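Local coordinates for uncharacterized protein (Sulfolobus solfataricus, PDB 4WYH) that is PriX, a noncatalytic subunit of the archaeal eukaryotic-type primase that is essential for efficient primer synthesis, at residues E67-A70 with L71-K75; L104-S107 with L108-E112; E113-K116 with E117-N120. All coordinates share one frame; numbering follows the deposited sequence.

Interaction 1 (E67-A70 with L71-K75); sequences EDEA and LQTLK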
loop_
_atom_site.group_PDB
_atom_site.type_symbol
_atom_site.label_atom_id
_atom_site.label_comp_id
_atom_site.label_asym_id
_atom_site.label_seq_id
_atom_site.Cartn_x
_atom_site.Cartn_y
_atom_site.Cartn_z
ATOM N N GLU A 67 -12.665 -1.822 -7.782
ATOM C CA GLU A 67 -12.395 -0.499 -7.255
ATOM C C GLU A 67 -12.947 -0.257 -5.839
ATOM O O GLU A 67 -12.275 0.325 -4.997
ATOM C CB GLU A 67 -12.916 0.584 -8.229
ATOM C CG GLU A 67 -12.080 0.690 -9.524
ATOM C CD GLU A 67 -12.420 -0.333 -10.638
ATOM O OE1 GLU A 67 -12.986 -1.430 -10.363
ATOM O OE2 GLU A 67 -12.130 -0.038 -11.831
ATOM N N ASP A 68 -14.174 -0.690 -5.591
ATOM C CA ASP A 68 -14.790 -0.450 -4.290
ATOM C C ASP A 68 -14.013 -1.174 -3.179
ATOM O O ASP A 68 -13.667 -0.549 -2.199
ATOM C CB ASP A 68 -16.244 -0.859 -4.301
ATOM C CG ASP A 68 -17.083 0.104 -5.066
ATOM O OD1 ASP A 68 -16.698 1.292 -5.157
ATOM O OD2 ASP A 68 -18.132 -0.303 -5.603
ATOM N N GLU A 69 -13.681 -2.436 -3.373
ATOM C CA GLU A 69 -12.910 -3.135 -2.387
ATOM C C GLU A 69 -11.527 -2.522 -2.174
ATOM O O GLU A 69 -11.047 -2.483 -1.072
ATOM C CB GLU A 69 -12.828 -4.626 -2.718
ATOM C CG GLU A 69 -11.964 -5.396 -1.734
ATOM C CD GLU A 69 -11.896 -6.895 -1.982
ATOM O OE1 GLU A 69 -12.579 -7.441 -2.881
ATOM O OE2 GLU A 69 -11.135 -7.541 -1.243
ATOM N N ALA A 70 -10.871 -2.098 -3.247
ATOM C CA ALA A 70 -9.535 -1.520 -3.135
ATOM C C ALA A 70 -9.640 -0.288 -2.301
ATOM O O ALA A 70 -8.849 -0.071 -1.417
ATOM C CB ALA A 70 -8.980 -1.214 -4.527
ATOM N N LEU A 71 -10.626 0.537 -2.583
ATOM C CA LEU A 71 -10.792 1.769 -1.877
ATOM C C LEU A 71 -10.961 1.553 -0.385
ATOM O O LEU A 71 -10.343 2.229 0.412
ATOM C CB LEU A 71 -11.939 2.592 -2.483
ATOM C CG LEU A 71 -12.293 3.858 -1.693
ATOM C CD1 LEU A 71 -11.180 4.871 -1.696
ATOM C CD2 LEU A 71 -13.595 4.488 -2.178
ATOM N N GLN A 72 -11.784 0.596 -0.000
ATOM C CA GLN A 72 -12.052 0.390 1.412
ATOM C C GLN A 72 -10.829 -0.166 2.061
ATOM O O GLN A 72 -10.451 0.269 3.105
ATOM C CB GLN A 72 -13.257 -0.560 1.586
ATOM C CG GLN A 72 -13.554 -0.841 3.040
ATOM C CD GLN A 72 -13.801 0.411 3.865
ATOM O OE1 GLN A 72 -14.439 1.362 3.396
ATOM N NE2 GLN A 72 -13.310 0.421 5.110
ATOM N N THR A 73 -10.168 -1.117 1.424
ATOM C CA THR A 73 -8.954 -1.716 1.955
ATOM C C THR A 73 -7.819 -0.698 2.206
ATOM O O THR A 73 -7.146 -0.717 3.263
ATOM C CB THR A 73 -8.463 -2.774 0.955
ATOM O OG1 THR A 73 -9.502 -3.758 0.806
ATOM C CG2 THR A 73 -7.185 -3.419 1.483
ATOM N N LEU A 74 -7.635 0.191 1.220
ATOM C CA LEU A 74 -6.612 1.227 1.294
ATOM C C LEU A 74 -6.922 2.240 2.378
ATOM O O LEU A 74 -6.025 2.688 3.107
ATOM C CB LEU A 74 -6.460 1.896 -0.086
ATOM C CG LEU A 74 -5.936 0.971 -1.167
ATOM C CD1 LEU A 74 -5.993 1.579 -2.540
ATOM C CD2 LEU A 74 -4.525 0.554 -0.797
ATOM N N LYS A 75 -8.189 2.653 2.460
ATOM C CA LYS A 75 -8.593 3.618 3.492
ATOM C C LYS A 75 -8.481 3.065 4.939
ATOM O O LYS A 75 -7.917 3.732 5.816
ATOM C CB LYS A 75 -10.016 4.138 3.199
ATOM C CG LYS A 75 -10.323 5.394 3.935
ATOM C CD LYS A 75 -11.816 5.495 4.199
ATOM C CE LYS A 75 -12.536 6.201 3.084
ATOM N NZ LYS A 75 -13.922 6.496 3.550
HETATM O O HOH W 1 -9.187 -6.361 0.030
#

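Interaction 2 (L104-S107 with L108-E112); sequences LPWS and LKRIE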
loop_
_atom_site.group_PDB
_atom_site.type_symbol
_atom_site.label_atom_id
_atom_site.label_comp_id
_atom_site.label_asym_id
_atom_site.label_seq_id
_atom_site.Cartn_x
_atom_site.Cartn_y
_atom_site.Cartn_z
ATOM N N LEU A 104 2.984 -2.590 -11.527
ATOM C CA LEU A 104 3.301 -3.619 -10.565
ATOM C C LEU A 104 3.857 -3.101 -9.235
ATOM O O LEU A 104 4.638 -2.167 -9.204
ATOM C CB LEU A 104 4.365 -4.533 -11.126
ATOM C CG LEU A 104 3.991 -5.247 -12.408
ATOM C CD1 LEU A 104 5.273 -5.753 -13.091
ATOM C CD2 LEU A 104 3.070 -6.391 -12.084
ATOM N N PRO A 105 3.460 -3.732 -8.120
ATOM C CA PRO A 105 3.935 -3.227 -6.822
ATOM C C PRO A 105 5.461 -3.232 -6.778
ATOM O O PRO A 105 6.073 -4.133 -7.328
ATOM C CB PRO A 105 3.336 -4.205 -5.834
ATOM C CG PRO A 105 3.160 -5.453 -6.605
ATOM C CD PRO A 105 2.726 -4.994 -7.961
ATOM N N TRP A 106 6.093 -2.208 -6.208
ATOM C CA TRP A 106 7.544 -2.279 -5.960
ATOM C C TRP A 106 7.934 -3.517 -5.094
ATOM O O TRP A 106 7.265 -3.891 -4.120
ATOM C CB TRP A 106 7.957 -1.038 -5.212
ATOM C CG TRP A 106 8.082 0.206 -5.970
ATOM C CD1 TRP A 106 7.597 0.498 -7.242
ATOM C CD2 TRP A 106 8.731 1.377 -5.508
ATOM N NE1 TRP A 106 7.951 1.743 -7.580
ATOM C CE2 TRP A 106 8.624 2.340 -6.535
ATOM C CE3 TRP A 106 9.364 1.725 -4.316
ATOM C CZ2 TRP A 106 9.131 3.639 -6.402
ATOM C CZ3 TRP A 106 9.896 2.986 -4.204
ATOM C CH2 TRP A 106 9.767 3.929 -5.245
ATOM N N SER A 107 8.987 -4.212 -5.496
ATOM C CA SER A 107 9.511 -5.304 -4.730
ATOM C C SER A 107 10.109 -4.816 -3.415
ATOM O O SER A 107 10.394 -3.701 -3.272
ATOM C CB SER A 107 10.577 -6.055 -5.555
ATOM O OG SER A 107 11.706 -5.247 -5.771
ATOM N N LEU A 108 10.313 -5.712 -2.481
ATOM C CA LEU A 108 11.063 -5.385 -1.296
ATOM C C LEU A 108 12.432 -4.921 -1.656
ATOM O O LEU A 108 12.949 -4.030 -1.035
ATOM C CB LEU A 108 11.136 -6.592 -0.366
ATOM C CG LEU A 108 9.806 -6.825 0.302
ATOM C CD1 LEU A 108 9.606 -8.284 0.606
ATOM C CD2 LEU A 108 9.736 -6.003 1.550
ATOM N N LYS A 109 13.048 -5.567 -2.635
ATOM C CA LYS A 109 14.382 -5.137 -3.114
ATOM C C LYS A 109 14.418 -3.665 -3.591
ATOM O O LYS A 109 15.295 -2.901 -3.226
ATOM C CB LYS A 109 14.870 -6.078 -4.246
ATOM C CG LYS A 109 16.374 -6.059 -4.473
ATOM C CD LYS A 109 17.171 -6.378 -3.200
ATOM C CE LYS A 109 18.667 -6.050 -3.307
ATOM N NZ LYS A 109 19.268 -6.587 -4.548
ATOM N N ARG A 110 13.484 -3.272 -4.447
ATOM C CA ARG A 110 13.423 -1.909 -4.924
ATOM C C ARG A 110 13.116 -0.960 -3.777
ATOM O O ARG A 110 13.682 0.094 -3.683
ATOM C CB ARG A 110 12.387 -1.775 -6.020
ATOM C CG ARG A 110 12.093 -0.362 -6.467
ATOM C CD ARG A 110 11.128 -0.272 -7.662
ATOM N NE ARG A 110 11.799 -0.687 -8.901
ATOM C CZ ARG A 110 11.302 -0.498 -10.103
ATOM N NH1 ARG A 110 10.111 0.005 -10.221
ATOM N NH2 ARG A 110 11.988 -0.852 -11.181
ATOM N N ILE A 111 12.174 -1.313 -2.940
ATOM C CA ILE A 111 11.880 -0.488 -1.776
ATOM C C ILE A 111 13.152 -0.274 -0.925
ATOM O O ILE A 111 13.423 0.870 -0.517
ATOM C CB ILE A 111 10.722 -1.075 -0.939
ATOM C CG1 ILE A 111 9.389 -0.993 -1.708
ATOM C CG2 ILE A 111 10.586 -0.372 0.411
ATOM C CD1 ILE A 111 8.433 -2.100 -1.324
ATOM N N GLU A 112 13.923 -1.342 -0.641
ATOM C CA GLU A 112 15.212 -1.177 0.018
ATOM C C GLU A 112 16.129 -0.157 -0.688
ATOM O O GLU A 112 16.752 0.683 -0.064
ATOM C CB GLU A 112 15.934 -2.521 0.136
ATOM C CG GLU A 112 16.951 -2.566 1.265
ATOM C CD GLU A 112 18.258 -1.853 0.920
ATOM O OE1 GLU A 112 18.682 -1.881 -0.283
ATOM O OE2 GLU A 112 18.863 -1.225 1.847
#

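Interaction 3 (E113-K116 with E117-N120); sequences ERDK and EMYN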
loop_
_atom_site.group_PDB
_atom_site.type_symbol
_atom_site.label_atom_id
_atom_site.label_comp_id
_atom_site.label_asym_id
_atom_site.label_seq_id
_atom_site.Cartn_x
_atom_site.Cartn_y
_atom_site.Cartn_z
ATOM N N GLU A 113 16.204 -0.296 -1.990
ATOM C CA GLU A 113 17.081 0.508 -2.829
ATOM C C GLU A 113 16.673 1.983 -2.930
ATOM O O GLU A 113 17.532 2.854 -2.948
ATOM C CB GLU A 113 17.206 -0.100 -4.230
ATOM C CG GLU A 113 18.136 -1.330 -4.269
ATOM C CD GLU A 113 18.260 -2.017 -5.657
ATOM O OE1 GLU A 113 18.243 -3.268 -5.777
ATOM O OE2 GLU A 113 18.411 -1.282 -6.681
ATOM N N ARG A 114 15.368 2.249 -2.996
ATOM C CA ARG A 114 14.850 3.567 -3.257
ATOM C C ARG A 114 14.261 4.273 -2.014
ATOM O O ARG A 114 14.192 5.475 -1.984
ATOM C CB ARG A 114 13.734 3.439 -4.285
ATOM C CG ARG A 114 14.186 2.922 -5.645
ATOM C CD ARG A 114 13.111 3.134 -6.651
ATOM N NE ARG A 114 13.449 2.719 -8.015
ATOM C CZ ARG A 114 12.646 2.870 -9.042
ATOM N NH1 ARG A 114 11.442 3.383 -8.861
ATOM N NH2 ARG A 114 13.031 2.474 -10.234
ATOM N N ASP A 115 13.784 3.506 -1.039
ATOM C CA ASP A 115 12.983 4.085 0.024
ATOM C C ASP A 115 13.215 3.334 1.315
ATOM O O ASP A 115 12.381 2.584 1.768
ATOM C CB ASP A 115 11.527 4.092 -0.413
ATOM C CG ASP A 115 10.611 4.937 0.470
ATOM O OD1 ASP A 115 10.945 5.407 1.582
ATOM O OD2 ASP A 115 9.457 5.079 -0.003
ATOM N N LYS A 116 14.373 3.566 1.902
ATOM C CA LYS A 116 14.688 2.941 3.179
ATOM C C LYS A 116 13.758 3.349 4.282
ATOM O O LYS A 116 13.543 2.582 5.168
ATOM C CB LYS A 116 16.138 3.166 3.550
ATOM C CG LYS A 116 17.138 2.516 2.610
ATOM C CD LYS A 116 18.558 2.960 2.893
ATOM C CE LYS A 116 19.541 2.041 2.184
ATOM N NZ LYS A 116 19.254 1.849 0.756
ATOM N N GLU A 117 13.198 4.543 4.254
ATOM C CA GLU A 117 12.214 4.914 5.297
ATOM C C GLU A 117 11.029 3.951 5.294
ATOM O O GLU A 117 10.633 3.397 6.306
ATOM C CB GLU A 117 11.781 6.384 5.148
ATOM C CG GLU A 117 10.683 6.775 6.135
ATOM C CD GLU A 117 10.181 8.193 5.928
ATOM O OE1 GLU A 117 9.295 8.384 5.110
ATOM O OE2 GLU A 117 10.636 9.103 6.640
ATOM N N MET A 118 10.477 3.730 4.110
ATOM C CA MET A 118 9.352 2.836 3.972
ATOM C C MET A 118 9.810 1.408 4.276
ATOM O O MET A 118 9.098 0.594 4.878
ATOM C CB MET A 118 8.793 2.924 2.547
ATOM C CG MET A 118 7.718 1.878 2.221
ATOM S SD MET A 118 6.921 2.138 0.623
ATOM C CE MET A 118 6.997 0.531 -0.023
ATOM N N TYR A 119 10.999 1.058 3.820
ATOM C CA TYR A 119 11.490 -0.314 3.996
ATOM C C TYR A 119 11.532 -0.607 5.494
ATOM O O TYR A 119 11.076 -1.626 5.924
ATOM C CB TYR A 119 12.869 -0.478 3.424
ATOM C CG TYR A 119 13.360 -1.862 3.370
ATOM C CD1 TYR A 119 12.894 -2.739 2.431
ATOM C CD2 TYR A 119 14.357 -2.295 4.274
ATOM C CE1 TYR A 119 13.367 -4.054 2.392
ATOM C CE2 TYR A 119 14.859 -3.580 4.205
ATOM C CZ TYR A 119 14.352 -4.448 3.252
ATOM O OH TYR A 119 14.828 -5.740 3.172
ATOM N N ASN A 120 12.134 0.273 6.267
ATOM C CA ASN A 120 12.170 0.040 7.717
ATOM C C ASN A 120 10.760 -0.068 8.324
ATOM O O ASN A 120 10.547 -0.896 9.127
ATOM C CB ASN A 120 12.973 1.118 8.408
ATOM C CG ASN A 120 14.463 0.908 8.240
ATOM O OD1 ASN A 120 14.892 -0.149 7.773
ATOM N ND2 ASN A 120 15.257 1.883 8.584
#

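Interaction 1 (E67-A70 with L71-K75)
E69 and T73, one turn apart on helix 67-78, lie side by side and point the same way; the T73 hydroxyl bonds to the E69 carbonyl, and a water links it to the E69 carboxylate. That hydroxyl turns back along the helix: OG1 sits beside its own backbone N and opposite the carbonyl carbon (chi1 -60°), a position from which it donates to E69 O at 2.7 Å. The same oxygen accepts T73 N at 3.0 Å, and the two donors arrive on opposite faces of the carbonyl plane, with OG1 tilted 33° from it. One carbonyl is thus gripped twice by a single residue, a frequent habit of threonine inside helices.

The E69 chain runs out straight, and its CG passes 3.9 Å from T73 OG1. A water bridges the two side-chain ends, donating to E69 OE2 and, at 2.7 Å, to T73 OG1. The hydroxyl therefore gives its proton to the helix while accepting one from solvent. With an alanine here, E69 O would probably keep just its backbone donor and the water would lose one of its two anchors.

On the buried side L74 lies with CG 3.1 Å from A70 O, alongside the bond of 2.9 Å from L74 N to that oxygen. From there L74 makes apolar contact with helix 47-63 at A55, S56 and L59, whereas L71, its CB 3.4 Å from E67 O, packs on L91 of helix 88-101. The chemistry implies an amphipathic helix: leucines clasp the two neighbouring helices, and on the solvent side the T73 hydroxyl adds a second donor to the E69 carbonyl, while a water ties that hydroxyl to the carboxylate.

Interaction 2 (L104-S107 with L108-E112)
S107 and R110 are joined by a side-chain-to-backbone hydrogen bond: S107 OG accepts R110 N at 3.0 Å, nearly straight at 167°. The hydroxyl gets there by standing between its own N and carbonyl carbon (chi1 67°), which aims it at the first turn of the helix. It supplies an acceptor to R110 N, a first-turn amide with none in the helix, while I111 N giving to S107 O at 3.0 Å is the first regular helical bond.

This is the N-cap of helix 108-114, with S107 in the position that ends the incoming loop. The residue just before the cap, W106, turns its indole back toward the first turn, and here the contact changes from polar bonding to packing over a ring.

The main CH-pi contact comes from R110, whose CD lies over one face of the indole, 3.5 Å from the centroid of the five-membered ring and only 7° off its normal. Extended as far as CD, the arginine chain then bends at chi3, and its guanidinium stands almost perpendicular to the indole, presenting an edge to it. R110 CZ is 5.0 Å from that centroid, so any cation-pi attraction is weak at most, and the methylene does the touching.

Apolar contact is made by I111, whose CG1 meets the edge of the indole, in its plane, 3.8 Å from W106 CE3. I111 CD1 also lies 3.5 Å from the W106 carbonyl oxygen, W106 O. Beyond the turn, W106 also stacks with the ring of Y53 and shares backbone hydrogen bonds with it, and I111 packs on V54 of helix 47-63 and W34 of helix 33-41.

Interaction 3 (E113-K116 with E117-N120)
D115 and M118 meet at the first turn of helix 116-128, their side chains crossing at about a right angle. With its CG swung opposite the backbone N (chi1 -168°), D115 brings the carboxylate over the opening turn. There OD1 accepts M118 N at 3.1 Å; the amide approaches from well above the carboxylate plane, 61° out of it. The other oxygen, OD2, rests 3.4 Å from M118 CB and forms a salt bridge with R49, which also pairs with E117 OE1. R49 thus pairs with both acids, probably easing the repulsion of their like charges.

M118 leaves in its own extended conformation, bending only at chi3, and goes inward to F50 and V54. Y119 N bonds to D115 O at 2.9 Å, and N120 N to K116 O at 2.9 Å. The K116 chain bends at its end, where NZ reaches back to E112 O on the preceding helix.

The backbone leaves the helical geometry of helix 108-114 at D115. This is an aspartate N-cap at a helix-to-helix corner; the neighbouring E117 side chain comes within about 4 Å of that of D45, known to bind manganese in this protein, though no metal is bound here.

In the fold
The three contacts follow one another along this all-helical chain, each closing before the next opens. Interaction 1 lies within helix 67-78, on the opposite side of the chain's centre from the other two; its centre is about 21 Å from that of interaction 2 and about 24 Å from that of interaction 3. Interactions 2 and 3 share helix 108-114, their centres about 9 Å apart, and touch directly: I111 CD1 packs 3.3 Å from M118 CE. All three nevertheless meet helix 47-63, through T73 and L74, W106 and I111, and M118. That helix thus joins both sides of the compact bundle, while two successive N-caps define how the last two helices begin.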